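Local coordinates for protein Vlm2 (Streptomyces tsusimaensis, PDB 6ECB) that forms part of the nonribosomal peptide synthetase that makes the depsipeptide valinomycin, its thioesterase domain, the part present here, probably releasing the finished chain, at residues 37-49 against 104-117. Residues are numbered along the deposited sequence; the frame is centred on the assembly and turned at random.
Sequences DGPGIVFAPPAGG and GVYIGGHSLGGHIA
Gly40 pairs with Val105 at the start of the parallel pairing of strands 40-44 and 105-110: Gly40 N donates to Gly104 O (2.8 Å) in the carbonyl plane, and Gly40 O accepts from Tyr106 N. Three more bonds follow, Val42 N to Tyr106 O, Gly108 N to Val42 O and Ala44 N to Gly108 O (2.9 Å), all with N-H...O angles of 160° or more. Beyond them a water takes the N-H of Ala47 at 2.9 Å from Ala47 N and also hydrogen-bonds to Ser111 OG, linking the loop to the serine.

On one side of the sheet the Tyr106 ring lies beside Pro39, its CD2 edge meeting Gly40 O in plane at 3.4 Å. With CG anti to its carbonyl carbon (chi1 -73°), Phe43 sets its ring under Ile41 CG2, 3.7 Å from the plane, while its CD1 packs on the Gly108 backbone at Gly108 C. On the other side Val42 CG2 meets Val105 CG1, and Ala44 CB packs on Ile116 CG2 (3.8 Å) of the helix. Ile116 CD1 reaches Pro45 O at 3.4 Å.

Gly109, Ser111 and Gly113 fit the GxSxG nucleophile elbow of alpha/beta hydrolases, and the positive phi of Ser111 (56°) marks the strained turn between strand 105-110 and helix 112-126. That elbow, and a triad-like arrangement with His273 and Asp138, make Ser111 the probable nucleophile. The water-held Ala47 N lies where this fold commonly places an oxyanion-hole amide, consistent with such a role here.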
# COMPACT_ATOMS: atom_id res chain seq x y z
N ASP A 37 21.95 4.50 -1.64
CA ASP A 37 22.55 3.39 -0.91
C ASP A 37 21.54 2.82 0.08
O ASP A 37 20.73 3.54 0.66
CB ASP A 37 23.81 3.83 -0.17
CG ASP A 37 25.01 3.99 -1.09
OD1 ASP A 37 25.02 3.38 -2.18
OD2 ASP A 37 25.93 4.74 -0.71
N GLY A 38 21.62 1.51 0.29
CA GLY A 38 20.79 0.85 1.27
C GLY A 38 19.89 -0.19 0.62
O GLY A 38 19.86 -0.34 -0.61
N PRO A 39 19.14 -0.92 1.44
CA PRO A 39 18.24 -1.95 0.91
C PRO A 39 17.10 -1.34 0.12
O PRO A 39 16.78 -0.16 0.23
CB PRO A 39 17.71 -2.64 2.16
CG PRO A 39 17.89 -1.65 3.23
CD PRO A 39 19.06 -0.82 2.91
N GLY A 40 16.48 -2.19 -0.65
CA GLY A 40 15.32 -1.80 -1.42
C GLY A 40 14.03 -2.11 -0.73
O GLY A 40 13.98 -2.84 0.27
N ILE A 41 12.94 -1.54 -1.26
CA ILE A 41 11.59 -1.92 -0.86
C ILE A 41 10.72 -1.96 -2.10
O ILE A 41 10.77 -1.04 -2.94
CB ILE A 41 10.91 -0.94 0.14
CG1 ILE A 41 11.78 -0.62 1.34
CG2 ILE A 41 9.56 -1.55 0.58
CD1 ILE A 41 11.20 0.59 2.15
N VAL A 42 9.90 -3.00 -2.19
CA VAL A 42 8.82 -3.10 -3.16
C VAL A 42 7.52 -3.06 -2.38
O VAL A 42 7.23 -3.98 -1.59
CB VAL A 42 8.88 -4.38 -4.01
CG1 VAL A 42 7.71 -4.40 -4.96
CG2 VAL A 42 10.21 -4.48 -4.77
N PHE A 43 6.73 -2.02 -2.62
CA PHE A 43 5.42 -1.87 -2.00
C PHE A 43 4.31 -2.44 -2.86
O PHE A 43 4.21 -2.13 -4.04
CB PHE A 43 5.13 -0.39 -1.74
CG PHE A 43 5.92 0.21 -0.60
CD1 PHE A 43 5.63 -0.13 0.70
CD2 PHE A 43 6.94 1.12 -0.85
CE1 PHE A 43 6.34 0.44 1.75
CE2 PHE A 43 7.64 1.69 0.20
CZ PHE A 43 7.33 1.35 1.49
N ALA A 44 3.45 -3.22 -2.25
CA ALA A 44 2.23 -3.73 -2.84
C ALA A 44 1.10 -2.73 -2.62
O ALA A 44 1.02 -2.12 -1.54
CB ALA A 44 1.86 -5.08 -2.24
N PRO A 45 0.21 -2.55 -3.59
CA PRO A 45 -0.78 -1.48 -3.48
C PRO A 45 -1.96 -1.86 -2.61
O PRO A 45 -2.39 -3.02 -2.57
CB PRO A 45 -1.23 -1.29 -4.95
CG PRO A 45 -1.11 -2.65 -5.54
CD PRO A 45 0.14 -3.25 -4.89
N PRO A 46 -2.58 -0.87 -1.95
CA PRO A 46 -3.83 -1.11 -1.23
C PRO A 46 -5.00 -1.17 -2.20
O PRO A 46 -4.80 -1.17 -3.42
CB PRO A 46 -3.93 0.11 -0.32
CG PRO A 46 -3.41 1.17 -1.17
CD PRO A 46 -2.24 0.57 -1.93
N ALA A 47 -6.22 -1.17 -1.66
CA ALA A 47 -7.40 -1.27 -2.53
C ALA A 47 -7.37 -0.15 -3.54
O ALA A 47 -7.17 1.03 -3.20
CB ALA A 47 -8.67 -1.21 -1.71
N GLY A 48 -7.59 -0.50 -4.81
CA GLY A 48 -7.52 0.45 -5.91
C GLY A 48 -6.27 0.30 -6.76
O GLY A 48 -6.25 0.79 -7.92
N GLY A 49 -5.24 -0.36 -6.23
CA GLY A 49 -4.14 -0.82 -7.05
C GLY A 49 -3.07 0.20 -7.37
O GLY A 49 -2.19 -0.12 -8.16
N GLY A 104 18.47 -8.24 0.05
CA GLY A 104 18.59 -6.81 0.16
C GLY A 104 17.33 -6.03 -0.17
O GLY A 104 17.39 -4.79 -0.22
N VAL A 105 16.21 -6.70 -0.44
CA VAL A 105 14.98 -6.02 -0.87
C VAL A 105 13.83 -6.49 0.01
O VAL A 105 13.52 -7.68 0.06
CB VAL A 105 14.65 -6.31 -2.34
CG1 VAL A 105 13.38 -5.55 -2.76
CG2 VAL A 105 15.82 -5.94 -3.21
N TYR A 106 13.19 -5.54 0.69
CA TYR A 106 11.98 -5.81 1.45
C TYR A 106 10.76 -5.80 0.55
O TYR A 106 10.72 -5.12 -0.48
CB TYR A 106 11.75 -4.74 2.50
CG TYR A 106 12.76 -4.65 3.60
CD1 TYR A 106 12.61 -5.40 4.75
CD2 TYR A 106 13.85 -3.80 3.50
CE1 TYR A 106 13.52 -5.31 5.80
CE2 TYR A 106 14.78 -3.68 4.55
CZ TYR A 106 14.60 -4.45 5.70
OH TYR A 106 15.47 -4.37 6.74
N ILE A 107 9.72 -6.50 1.00
CA ILE A 107 8.37 -6.32 0.50
C ILE A 107 7.60 -5.56 1.57
O ILE A 107 7.72 -5.88 2.76
CB ILE A 107 7.67 -7.65 0.19
CG1 ILE A 107 8.55 -8.62 -0.62
CG2 ILE A 107 6.38 -7.38 -0.55
CD1 ILE A 107 9.12 -8.11 -1.92
N GLY A 108 6.80 -4.57 1.17
CA GLY A 108 6.04 -3.81 2.14
C GLY A 108 4.63 -3.51 1.66
O GLY A 108 4.32 -3.62 0.47
N GLY A 109 3.79 -3.12 2.61
CA GLY A 109 2.45 -2.68 2.24
C GLY A 109 1.64 -2.09 3.36
O GLY A 109 1.82 -2.44 4.53
N HIS A 110 0.73 -1.18 2.99
CA HIS A 110 -0.21 -0.54 3.90
C HIS A 110 -1.61 -1.04 3.59
O HIS A 110 -1.96 -1.24 2.42
CB HIS A 110 -0.14 0.98 3.71
CG HIS A 110 -1.05 1.78 4.58
ND1 HIS A 110 -2.23 2.31 4.10
CD2 HIS A 110 -0.94 2.20 5.86
CE1 HIS A 110 -2.82 3.01 5.06
NE2 HIS A 110 -2.05 2.97 6.14
N SER A 111 -2.42 -1.20 4.62
CA SER A 111 -3.82 -1.61 4.48
C SER A 111 -3.86 -2.92 3.70
O SER A 111 -3.08 -3.85 3.99
CB SER A 111 -4.57 -0.43 3.86
OG SER A 111 -5.96 -0.66 3.92
N LEU A 112 -4.76 -3.08 2.71
CA LEU A 112 -4.78 -4.31 1.93
C LEU A 112 -3.44 -4.61 1.28
O LEU A 112 -3.11 -5.78 1.03
CB LEU A 112 -5.87 -4.21 0.85
CG LEU A 112 -5.99 -5.40 -0.10
CD1 LEU A 112 -6.46 -6.66 0.59
CD2 LEU A 112 -6.96 -5.01 -1.25
N GLY A 113 -2.64 -3.57 1.00
CA GLY A 113 -1.30 -3.79 0.49
C GLY A 113 -0.45 -4.63 1.43
O GLY A 113 0.43 -5.35 0.97
N GLY A 114 -0.71 -4.55 2.73
CA GLY A 114 0.02 -5.40 3.67
C GLY A 114 -0.32 -6.87 3.51
O GLY A 114 0.57 -7.74 3.54
N HIS A 115 -1.60 -7.19 3.33
CA HIS A 115 -1.96 -8.58 3.10
C HIS A 115 -1.42 -9.08 1.78
O HIS A 115 -0.95 -10.21 1.69
CB HIS A 115 -3.47 -8.76 3.13
CG HIS A 115 -4.05 -8.30 4.40
ND1 HIS A 115 -4.37 -6.99 4.63
CD2 HIS A 115 -4.29 -8.96 5.56
CE1 HIS A 115 -4.82 -6.86 5.86
NE2 HIS A 115 -4.77 -8.04 6.45
N ILE A 116 -1.51 -8.25 0.74
CA ILE A 116 -0.94 -8.64 -0.54
C ILE A 116 0.56 -8.88 -0.39
O ILE A 116 1.10 -9.87 -0.90
CB ILE A 116 -1.23 -7.58 -1.61
CG1 ILE A 116 -2.73 -7.53 -1.89
CG2 ILE A 116 -0.48 -7.94 -2.90
CD1 ILE A 116 -3.14 -6.37 -2.79
N ALA A 117 1.24 -7.99 0.33
CA ALA A 117 2.68 -8.12 0.52
C ALA A 117 3.04 -9.41 1.25
O ALA A 117 4.02 -10.07 0.91
CB ALA A 117 3.19 -6.91 1.30
O HOH W 1 -6.88 -1.03 1.20